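Local coordinates for protein putative esterase (Bacteroides intestinalis DSM 17393, PDB 5VOL) that is a ferulic acid esterase of carbohydrate esterase family 1, hydrolysing ester-linked ferulate of arabinoxylan in concert with xylanases, at residues C[39-50]-C[125-136]; C[143-151]-C[192-200]. One frame throughout, in Å; residues are numbered along the deposited sequence.

Contact 1. Residues C[39-50]-C[125-136]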
loop_
_atom_site.group_PDB
_atom_site.type_symbol
_atom_site.label_atom_id
_atom_site.label_comp_id
_atom_site.label_asym_id
_atom_site.label_seq_id
_atom_site.Cartn_x
_atom_site.Cartn_y
_atom_site.Cartn_z
ATOM N N ASN C 39 31.142 4.445 -12.922
ATOM C CA ASN C 39 32.094 3.564 -12.270
ATOM C C ASN C 39 32.330 2.331 -13.129
ATOM O O ASN C 39 31.756 1.269 -12.883
ATOM C CB ASN C 39 31.598 3.165 -10.885
ATOM C CG ASN C 39 32.674 2.494 -10.053
ATOM O OD1 ASN C 39 33.637 1.935 -10.589
ATOM N ND2 ASN C 39 32.520 2.550 -8.733
ATOM N N LYS C 40 33.197 2.478 -14.126
ATOM C CA LYS C 40 33.422 1.440 -15.126
ATOM C C LYS C 40 33.935 0.107 -14.564
ATOM O O LYS C 40 34.007 -0.886 -15.286
ATOM C CB LYS C 40 34.392 1.968 -16.183
ATOM C CG LYS C 40 33.821 3.126 -16.995
ATOM C CD LYS C 40 32.859 2.601 -18.044
ATOM C CE LYS C 40 32.096 3.721 -18.734
ATOM N NZ LYS C 40 33.001 4.742 -19.327
ATOM N N GLU C 41 34.272 0.072 -13.282
ATOM C CA GLU C 41 34.753 -1.167 -12.673
ATOM C C GLU C 41 33.688 -1.868 -11.828
ATOM O O GLU C 41 33.902 -2.983 -11.358
ATOM C CB GLU C 41 35.989 -0.900 -11.805
ATOM C CG GLU C 41 37.323 -1.027 -12.539
ATOM C CD GLU C 41 37.632 0.182 -13.406
ATOM O OE1 GLU C 41 37.335 1.321 -12.976
ATOM O OE2 GLU C 41 38.169 -0.008 -14.519
ATOM N N LYS C 42 32.548 -1.216 -11.620
ATOM C CA LYS C 42 31.502 -1.808 -10.795
ATOM C C LYS C 42 30.872 -3.020 -11.480
ATOM O O LYS C 42 30.571 -2.982 -12.663
ATOM C CB LYS C 42 30.430 -0.766 -10.466
ATOM C CG LYS C 42 29.431 -1.220 -9.411
ATOM C CD LYS C 42 28.569 -0.064 -8.925
ATOM C CE LYS C 42 27.546 -0.530 -7.894
ATOM N NZ LYS C 42 26.571 0.553 -7.529
ATOM N N LYS C 43 30.692 -4.097 -10.727
ATOM C CA LYS C 43 29.955 -5.262 -11.202
ATOM C C LYS C 43 28.589 -5.291 -10.520
ATOM O O LYS C 43 28.451 -4.793 -9.409
ATOM C CB LYS C 43 30.715 -6.553 -10.911
ATOM C CG LYS C 43 32.104 -6.634 -11.551
ATOM C CD LYS C 43 32.020 -6.688 -13.070
ATOM C CE LYS C 43 33.260 -7.359 -13.683
ATOM N NZ LYS C 43 33.278 -8.846 -13.468
ATOM N N TYR C 44 27.599 -5.895 -11.176
ATOM C CA TYR C 44 26.210 -5.824 -10.727
ATOM C C TYR C 44 25.521 -7.176 -10.630
ATOM O O TYR C 44 25.873 -8.117 -11.348
ATOM C CB TYR C 44 25.401 -4.944 -11.679
ATOM C CG TYR C 44 25.942 -3.552 -11.896
ATOM C CD1 TYR C 44 25.585 -2.502 -11.048
ATOM C CD2 TYR C 44 26.793 -3.279 -12.951
ATOM C CE1 TYR C 44 26.068 -1.221 -11.259
ATOM C CE2 TYR C 44 27.285 -2.003 -13.164
ATOM C CZ TYR C 44 26.923 -0.982 -12.317
ATOM O OH TYR C 44 27.417 0.282 -12.542
ATOM N N PRO C 45 24.517 -7.283 -9.747
ATOM C CA PRO C 45 23.637 -8.438 -9.883
ATOM C C PRO C 45 22.783 -8.295 -11.144
ATOM O O PRO C 45 22.777 -7.233 -11.771
ATOM C CB PRO C 45 22.782 -8.408 -8.608
ATOM C CG PRO C 45 22.994 -7.070 -8.009
ATOM C CD PRO C 45 24.274 -6.520 -8.504
ATOM N N VAL C 46 22.091 -9.362 -11.522
ATOM C CA VAL C 46 21.258 -9.318 -12.710
ATOM C C VAL C 46 19.906 -9.961 -12.453
ATOM O O VAL C 46 19.791 -10.966 -11.738
ATOM C CB VAL C 46 21.938 -10.008 -13.930
ATOM C CG1 VAL C 46 22.115 -11.492 -13.678
ATOM C CG2 VAL C 46 21.108 -9.777 -15.194
ATOM N N LEU C 47 18.881 -9.333 -13.019
ATOM C CA LEU C 47 17.547 -9.894 -13.068
ATOM C C LEU C 47 17.164 -10.151 -14.532
ATOM O O LEU C 47 17.132 -9.220 -15.344
ATOM C CB LEU C 47 16.518 -8.949 -12.418
ATOM C CG LEU C 47 15.049 -9.356 -12.591
ATOM C CD1 LEU C 47 14.767 -10.650 -11.846
ATOM C CD2 LEU C 47 14.108 -8.239 -12.095
ATOM N N TYR C 48 16.873 -11.406 -14.863
ATOM C CA TYR C 48 16.289 -11.721 -16.165
ATOM C C TYR C 48 14.781 -11.533 -16.053
ATOM O O TYR C 48 14.122 -12.161 -15.238
ATOM C CB TYR C 48 16.679 -13.142 -16.612
ATOM C CG TYR C 48 18.167 -13.210 -16.868
ATOM C CD1 TYR C 48 18.692 -12.824 -18.100
ATOM C CD2 TYR C 48 19.054 -13.590 -15.862
ATOM C CE1 TYR C 48 20.059 -12.836 -18.332
ATOM C CE2 TYR C 48 20.417 -13.602 -16.083
ATOM C CZ TYR C 48 20.913 -13.234 -17.322
ATOM O OH TYR C 48 22.271 -13.235 -17.546
ATOM N N LEU C 49 14.242 -10.626 -16.849
ATOM C CA LEU C 49 12.829 -10.290 -16.742
ATOM C C LEU C 49 12.105 -10.610 -18.062
ATOM O O LEU C 49 12.254 -9.896 -19.049
ATOM C CB LEU C 49 12.675 -8.815 -16.379
ATOM C CG LEU C 49 11.273 -8.239 -16.144
ATOM C CD1 LEU C 49 10.596 -8.951 -14.980
ATOM C CD2 LEU C 49 11.399 -6.758 -15.835
ATOM N N LEU C 50 11.292 -11.655 -18.043
ATOM C CA LEU C 50 10.760 -12.259 -19.271
ATOM C C LEU C 50 9.355 -11.775 -19.645
ATOM O O LEU C 50 8.496 -11.575 -18.766
ATOM C CB LEU C 50 10.754 -13.788 -19.122
ATOM C CG LEU C 50 12.049 -14.451 -18.639
ATOM C CD1 LEU C 50 11.901 -15.979 -18.607
ATOM C CD2 LEU C 50 13.269 -14.051 -19.493
ATOM N N ARG C 125 28.799 -6.471 -17.388
ATOM C CA ARG C 125 29.525 -6.526 -16.113
ATOM C C ARG C 125 28.702 -7.065 -14.945
ATOM O O ARG C 125 28.596 -6.431 -13.890
ATOM C CB ARG C 125 30.064 -5.137 -15.760
ATOM C CG ARG C 125 30.510 -4.334 -16.968
ATOM C CD ARG C 125 31.519 -3.273 -16.596
ATOM N NE ARG C 125 31.037 -2.393 -15.539
ATOM C CZ ARG C 125 30.598 -1.154 -15.733
ATOM N NH1 ARG C 125 30.568 -0.634 -16.949
ATOM N NH2 ARG C 125 30.193 -0.431 -14.697
ATOM N N VAL C 126 28.126 -8.242 -15.145
ATOM C CA VAL C 126 27.357 -8.918 -14.116
ATOM C C VAL C 126 28.306 -9.717 -13.227
ATOM O O VAL C 126 29.278 -10.279 -13.718
ATOM C CB VAL C 126 26.291 -9.837 -14.744
ATOM C CG1 VAL C 126 25.770 -10.843 -13.746
ATOM C CG2 VAL C 126 25.154 -8.995 -15.360
ATOM N N ILE C 127 28.040 -9.744 -11.922
ATOM C CA ILE C 127 28.917 -10.431 -10.978
ATOM C C ILE C 127 29.160 -11.876 -11.413
ATOM O O ILE C 127 30.291 -12.355 -11.390
ATOM C CB ILE C 127 28.344 -10.393 -9.542
ATOM C CG1 ILE C 127 28.360 -8.959 -9.018
ATOM C CG2 ILE C 127 29.139 -11.304 -8.623
ATOM C CD1 ILE C 127 27.555 -8.750 -7.746
ATOM N N GLY C 128 28.102 -12.558 -11.836
ATOM C CA GLY C 128 28.261 -13.827 -12.521
ATOM C C GLY C 128 28.049 -15.064 -11.679
ATOM O O GLY C 128 28.264 -16.178 -12.160
ATOM N N ASP C 129 27.634 -14.895 -10.428
ATOM C CA ASP C 129 27.315 -16.065 -9.628
ATOM C C ASP C 129 25.824 -16.135 -9.287
ATOM O O ASP C 129 25.060 -15.186 -9.502
ATOM C CB ASP C 129 28.167 -16.107 -8.345
ATOM C CG ASP C 129 27.987 -14.882 -7.468
ATOM O OD1 ASP C 129 27.351 -13.895 -7.912
ATOM O OD2 ASP C 129 28.503 -14.903 -6.329
ATOM N N ARG C 130 25.439 -17.289 -8.764
ATOM C CA ARG C 130 24.071 -17.618 -8.391
ATOM C C ARG C 130 23.466 -16.638 -7.386
ATOM O O ARG C 130 22.294 -16.263 -7.468
ATOM C CB ARG C 130 24.064 -19.021 -7.807
ATOM C CG ARG C 130 22.790 -19.414 -7.166
ATOM C CD ARG C 130 22.922 -20.762 -6.518
ATOM N NE ARG C 130 21.587 -21.284 -6.280
ATOM C CZ ARG C 130 20.879 -21.030 -5.191
ATOM N NH1 ARG C 130 21.408 -20.291 -4.216
ATOM N NH2 ARG C 130 19.658 -21.538 -5.070
ATOM N N GLN C 131 24.298 -16.231 -6.440
ATOM C CA GLN C 131 23.896 -15.354 -5.356
ATOM C C GLN C 131 23.488 -13.972 -5.851
ATOM O O GLN C 131 22.842 -13.213 -5.123
ATOM C CB GLN C 131 25.043 -15.232 -4.343
ATOM C CG GLN C 131 25.327 -16.507 -3.518
ATOM C CD GLN C 131 25.892 -17.695 -4.324
ATOM O OE1 GLN C 131 26.731 -17.534 -5.226
ATOM N NE2 GLN C 131 25.434 -18.902 -3.979
ATOM N N HIS C 132 23.869 -13.638 -7.080
ATOM C CA HIS C 132 23.508 -12.354 -7.674
ATOM C C HIS C 132 22.794 -12.497 -9.026
ATOM O O HIS C 132 22.922 -11.647 -9.916
ATOM C CB HIS C 132 24.756 -11.492 -7.819
ATOM C CG HIS C 132 25.434 -11.221 -6.512
ATOM N ND1 HIS C 132 26.436 -12.025 -6.013
ATOM C CD2 HIS C 132 25.222 -10.260 -5.578
ATOM C CE1 HIS C 132 26.824 -11.563 -4.835
ATOM N NE2 HIS C 132 26.105 -10.491 -4.551
ATOM N N ARG C 133 22.025 -13.568 -9.165
ATOM C CA ARG C 133 21.278 -13.793 -10.395
ATOM C C ARG C 133 19.857 -14.197 -10.073
ATOM O O ARG C 133 19.638 -15.174 -9.364
ATOM C CB ARG C 133 21.949 -14.872 -11.265
ATOM C CG ARG C 133 21.225 -15.099 -12.615
ATOM C CD ARG C 133 21.876 -16.209 -13.489
ATOM N NE ARG C 133 23.279 -15.943 -13.818
ATOM C CZ ARG C 133 24.314 -16.596 -13.289
ATOM N NH1 ARG C 133 24.114 -17.556 -12.395
ATOM N NH2 ARG C 133 25.553 -16.293 -13.664
ATOM N N ALA C 134 18.885 -13.449 -10.596
ATOM C CA ALA C 134 17.486 -13.742 -10.311
ATOM C C ALA C 134 16.688 -13.784 -11.611
ATOM O O ALA C 134 17.159 -13.335 -12.650
ATOM C CB ALA C 134 16.895 -12.693 -9.328
ATOM N N ILE C 135 15.478 -14.319 -11.555
ATOM C CA ILE C 135 14.655 -14.371 -12.750
ATOM C C ILE C 135 13.178 -14.184 -12.409
ATOM O O ILE C 135 12.702 -14.622 -11.360
ATOM C CB ILE C 135 14.896 -15.712 -13.522
ATOM C CG1 ILE C 135 14.210 -15.713 -14.884
ATOM C CG2 ILE C 135 14.489 -16.923 -12.695
ATOM C CD1 ILE C 135 14.724 -16.872 -15.781
ATOM N N ALA C 136 12.470 -13.484 -13.286
ATOM C CA ALA C 136 11.049 -13.192 -13.100
ATOM C C ALA C 136 10.415 -13.056 -14.472
ATOM O O ALA C 136 11.120 -12.846 -15.456
ATOM C CB ALA C 136 10.863 -11.907 -12.293
HETATM O O HOH W 1 31.306 -10.075 -15.981
HETATM O O HOH W 2 32.606 -11.001 -11.028
#
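Arg125 lays its guanidinium alongside the turn Asn39-Lys42, and both NE (3.0 Å, N-H...O 161°) and NH2 (3.3 Å) donate to the single carbonyl oxygen Lys42 O, which lies in the guanidinium plane. Lys40 O covers one face of the same group, offset toward its rim. This side-on grip by two nitrogens fixes the rotation of the group; NH2 has a further acceptor in Phe36 O, and Phe36 adds a cation-pi contact. The Tyr44 side chain runs beside that of Arg125 in the same direction, their planes well out of parallel, with NH2 at the ring edge; the Tyr44 hydroxyl bonds to Ser35.

Farther along, Val46 CB lies 3.7 Å from Val126 CG2, the side chains crossing nearly at right angles, while Pro45 CB abuts His132 CB at 3.7 Å. His132 ND1 is held by Asp129 OD1 at 2.8 Å.

After a single bridge between Tyr44 and Val126, the backbones pair as parallel strands, axes 16° apart: Val46 N bonds to His132 O, Ala134 N to Val46 O, Tyr48 N to Ala134 O, Ala136 N to Tyr48 O and Leu50 N to Ala136 O. Tyr48 presents its ring edge to Arg133 CG, 3.9 Å from CE2; Tyr48 OH hydrogen-bonds to the Glu121 carboxylate and Arg133 NE forms a salt bridge with it. On the other face Leu47, with CG anti to the backbone N (chi1 172°), leans CD1 over Ala134 CB at 3.9 Å.

Strand 46-50 thus lies between 133-138 and 83-87 in the central sheet. Helix 108-123 covers the Val46, Tyr48 and Arg133 face, and helix 254-271 the Leu47, Ala134 and Ala136 face.

Contact 2. Residues C[143-151]-C[192-200]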
loop_
_atom_site.group_PDB
_atom_site.type_symbol
_atom_site.label_atom_id
_atom_site.label_comp_id
_atom_site.label_asym_id
_atom_site.label_seq_id
_atom_site.Cartn_x
_atom_site.Cartn_y
_atom_site.Cartn_z
ATOM N N GLY C 143 5.981 -18.672 -16.421
ATOM C CA GLY C 143 6.208 -20.107 -16.443
ATOM C C GLY C 143 7.654 -20.401 -16.795
ATOM O O GLY C 143 8.275 -21.294 -16.222
ATOM N N GLY C 144 8.194 -19.642 -17.743
ATOM C CA GLY C 144 9.593 -19.760 -18.103
ATOM C C GLY C 144 10.505 -19.522 -16.905
ATOM O O GLY C 144 11.435 -20.283 -16.642
ATOM N N ALA C 145 10.230 -18.452 -16.175
ATOM C CA ALA C 145 11.025 -18.101 -15.008
ATOM C C ALA C 145 10.989 -19.225 -13.968
ATOM O O ALA C 145 12.008 -19.638 -13.445
ATOM C CB ALA C 145 10.515 -16.778 -14.412
ATOM N N THR C 146 9.797 -19.722 -13.691
ATOM C CA THR C 146 9.602 -20.729 -12.668
ATOM C C THR C 146 10.298 -22.048 -13.029
ATOM O O THR C 146 11.012 -22.613 -12.205
ATOM C CB THR C 146 8.099 -20.966 -12.433
ATOM O OG1 THR C 146 7.498 -19.764 -11.924
ATOM C CG2 THR C 146 7.872 -22.075 -11.433
ATOM N N ASN C 147 10.109 -22.532 -14.257
ATOM C CA ASN C 147 10.696 -23.818 -14.636
ATOM C C ASN C 147 12.217 -23.715 -14.792
ATOM O O ASN C 147 12.929 -24.664 -14.495
ATOM C CB ASN C 147 10.046 -24.367 -15.925
ATOM C CG ASN C 147 10.348 -25.852 -16.152
ATOM O OD1 ASN C 147 10.782 -26.237 -17.232
ATOM N ND2 ASN C 147 10.134 -26.684 -15.127
ATOM N N TYR C 148 12.719 -22.560 -15.218
ATOM C CA TYR C 148 14.162 -22.330 -15.224
ATOM C C TYR C 148 14.718 -22.442 -13.806
ATOM O O TYR C 148 15.789 -23.029 -13.571
ATOM C CB TYR C 148 14.514 -20.950 -15.783
ATOM C CG TYR C 148 14.609 -20.816 -17.293
ATOM C CD1 TYR C 148 14.141 -21.803 -18.150
ATOM C CD2 TYR C 148 15.181 -19.676 -17.856
ATOM C CE1 TYR C 148 14.244 -21.649 -19.559
ATOM C CE2 TYR C 148 15.285 -19.513 -19.233
ATOM C CZ TYR C 148 14.824 -20.497 -20.081
ATOM O OH TYR C 148 14.938 -20.284 -21.444
ATOM N N GLY C 149 13.997 -21.848 -12.858
ATOM C CA GLY C 149 14.430 -21.878 -11.471
ATOM C C GLY C 149 14.358 -23.292 -10.929
ATOM O O GLY C 149 15.180 -23.699 -10.112
ATOM N N GLN C 150 13.376 -24.048 -11.404
ATOM C CA GLN C 150 13.184 -25.420 -10.970
ATOM C C GLN C 150 14.300 -26.340 -11.498
ATOM O O GLN C 150 14.843 -27.167 -10.758
ATOM C CB GLN C 150 11.813 -25.919 -11.428
ATOM C CG GLN C 150 10.623 -25.339 -10.651
ATOM C CD GLN C 150 9.289 -25.844 -11.181
ATOM O OE1 GLN C 150 9.141 -26.067 -12.384
ATOM N NE2 GLN C 150 8.316 -26.039 -10.285
ATOM N N ARG C 151 14.652 -26.192 -12.773
ATOM C CA ARG C 151 15.622 -27.103 -13.381
ATOM C C ARG C 151 17.045 -26.532 -13.357
ATOM O O ARG C 151 18.009 -27.250 -13.615
ATOM C CB ARG C 151 15.193 -27.461 -14.823
ATOM C CG ARG C 151 14.051 -28.486 -14.882
ATOM C CD ARG C 151 13.647 -28.921 -16.310
ATOM N NE ARG C 151 13.073 -27.820 -17.074
ATOM C CZ ARG C 151 13.763 -27.082 -17.936
ATOM N NH1 ARG C 151 15.039 -27.354 -18.161
ATOM N NH2 ARG C 151 13.172 -26.082 -18.587
ATOM N N GLU C 192 4.686 -30.568 -21.053
ATOM C CA GLU C 192 5.775 -31.456 -20.670
ATOM C C GLU C 192 6.587 -30.843 -19.540
ATOM O O GLU C 192 7.169 -31.554 -18.721
ATOM C CB GLU C 192 6.687 -31.761 -21.865
ATOM C CG GLU C 192 5.951 -32.399 -23.062
ATOM C CD GLU C 192 6.821 -32.519 -24.321
ATOM O OE1 GLU C 192 8.008 -32.114 -24.288
ATOM O OE2 GLU C 192 6.308 -33.018 -25.348
ATOM N N ASN C 193 6.627 -29.516 -19.492
ATOM C CA ASN C 193 7.443 -28.850 -18.481
ATOM C C ASN C 193 6.597 -28.169 -17.403
ATOM O O ASN C 193 6.999 -27.145 -16.841
ATOM C CB ASN C 193 8.383 -27.847 -19.153
ATOM C CG ASN C 193 9.506 -28.532 -19.915
ATOM O OD1 ASN C 193 9.519 -28.565 -21.155
ATOM N ND2 ASN C 193 10.440 -29.096 -19.184
ATOM N N SER C 194 5.429 -28.749 -17.130
ATOM C CA SER C 194 4.506 -28.223 -16.135
ATOM C C SER C 194 5.239 -27.875 -14.841
ATOM O O SER C 194 5.989 -28.692 -14.302
ATOM C CB SER C 194 3.390 -29.224 -15.846
ATOM O OG SER C 194 2.578 -28.784 -14.765
ATOM N N CYS C 195 5.041 -26.647 -14.379
ATOM C CA CYS C 195 5.681 -26.186 -13.153
ATOM C C CYS C 195 5.036 -26.879 -11.976
ATOM O O CYS C 195 5.695 -27.189 -10.992
ATOM C CB CYS C 195 5.569 -24.661 -13.022
ATOM S SG CYS C 195 6.521 -23.768 -14.279
ATOM N N VAL C 196 3.735 -27.115 -12.091
ATOM C CA VAL C 196 2.980 -27.810 -11.066
ATOM C C VAL C 196 3.441 -29.254 -10.947
ATOM O O VAL C 196 3.812 -29.698 -9.859
ATOM C CB VAL C 196 1.480 -27.762 -11.359
ATOM C CG1 VAL C 196 0.708 -28.538 -10.299
ATOM C CG2 VAL C 196 0.999 -26.297 -11.424
ATOM N N LYS C 197 3.447 -29.979 -12.068
ATOM C CA LYS C 197 3.865 -31.379 -12.065
ATOM C C LYS C 197 5.261 -31.538 -11.485
ATOM O O LYS C 197 5.528 -32.491 -10.754
ATOM C CB LYS C 197 3.825 -31.980 -13.480
ATOM C CG LYS C 197 4.423 -33.387 -13.538
ATOM C CD LYS C 197 4.315 -34.037 -14.924
ATOM C CE LYS C 197 5.373 -33.505 -15.880
ATOM N NZ LYS C 197 6.773 -33.670 -15.343
ATOM N N TYR C 198 6.147 -30.599 -11.806
ATOM C CA TYR C 198 7.531 -30.677 -11.366
ATOM C C TYR C 198 7.636 -30.748 -9.849
ATOM O O TYR C 198 8.468 -31.476 -9.308
ATOM C CB TYR C 198 8.328 -29.484 -11.877
ATOM C CG TYR C 198 9.811 -29.691 -11.746
ATOM C CD1 TYR C 198 10.483 -29.342 -10.584
ATOM C CD2 TYR C 198 10.541 -30.258 -12.782
ATOM C CE1 TYR C 198 11.847 -29.546 -10.460
ATOM C CE2 TYR C 198 11.899 -30.460 -12.668
ATOM C CZ TYR C 198 12.545 -30.104 -11.501
ATOM O OH TYR C 198 13.902 -30.299 -11.388
ATOM N N VAL C 199 6.781 -29.994 -9.164
ATOM C CA VAL C 199 6.750 -30.033 -7.705
ATOM C C VAL C 199 6.008 -31.267 -7.205
ATOM O O VAL C 199 6.460 -31.926 -6.284
ATOM C CB VAL C 199 6.092 -28.762 -7.113
ATOM C CG1 VAL C 199 6.072 -28.835 -5.571
ATOM C CG2 VAL C 199 6.843 -27.523 -7.602
ATOM N N MET C 200 4.880 -31.585 -7.831
ATOM C CA MET C 200 4.041 -32.704 -7.392
ATOM C C MET C 200 4.777 -34.038 -7.377
ATOM O O MET C 200 4.543 -34.866 -6.504
ATOM C CB MET C 200 2.818 -32.842 -8.291
ATOM C CG MET C 200 1.999 -31.590 -8.442
ATOM S SD MET C 200 0.373 -31.823 -7.737
ATOM C CE MET C 200 0.794 -31.789 -5.993
HETATM O O HOH W 3 14.821 -29.398 -8.775
#
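Gln150 points its CG away from its own carbonyl carbon (chi1 -73°) and then runs extended, which carries its amide across to Cys195 O in the first turn of helix 195-200. Tyr198 comes from the opposite direction, with CG anti to the backbone N (chi1 -166°), and the two side chains slide past each other. That Tyr198 torsion brings its ring under Gln150 CB, which sits over one face, 4.0 Å from the centroid of the Tyr198 ring, a CH-pi contact. At the far end Gln150 NE2 donates to Cys195 O at 2.9 Å in a nearly straight bond (173°), the acceptor lying in the amide plane.

The orientation of this amide is set from behind: Asn147 ND2 donates to Gln150 OE1 at 3.0 Å, and Asn147 OD1 takes both NE and NH2 of Arg151 from one face of its carbonyl plane. Arg151 NH1 continues the polar chain to Glu109, while Arg151 CG rests against Tyr198 CE2 at 3.7 Å. Water 3 joins Gln150 O and Tyr198 OH, at 3.0 Å from the former.

The Cys195 side chain sits as a knob among Gly143, Thr146, Asn147 and Gln150, its SG 3.6 Å from Thr146 CG2. Ser194 N-caps the second helix, OG accepting from Lys197 N at 3.1 Å.

The short helix axes approach to 10.3 Å and run in roughly the same direction. Such packing joins the helix after the probable nucleophile elbow of an alpha/beta-hydrolase fold to a short helix in the chain segment that runs from strand 158-162 to strand 214-218.

Contact 1 and contact 2 have centres about 22 Å apart and follow one another along the chain: strand 133-138, paired in contact 1, leads directly into helix 140-151, the first partner in contact 2. The turn between them holds Ser139, the centre of a GxSxG pattern that spans the end of the strand and the start of the helix, and probably the nucleophile of a triad with His252 and Asp223. Packing bridges the two contacts, with Ile135 CD1 3.5 Å from Tyr148 CD2 and Ala136 C 3.7 Å from Ala145 CB. Contact 1 thus belongs to the strand leading into the probable elbow, whose residues the Leu50 side chain touches, and contact 2 to the helix leaving it. Both lie away from the calcium site of Asp221, Asp222 and Asp249.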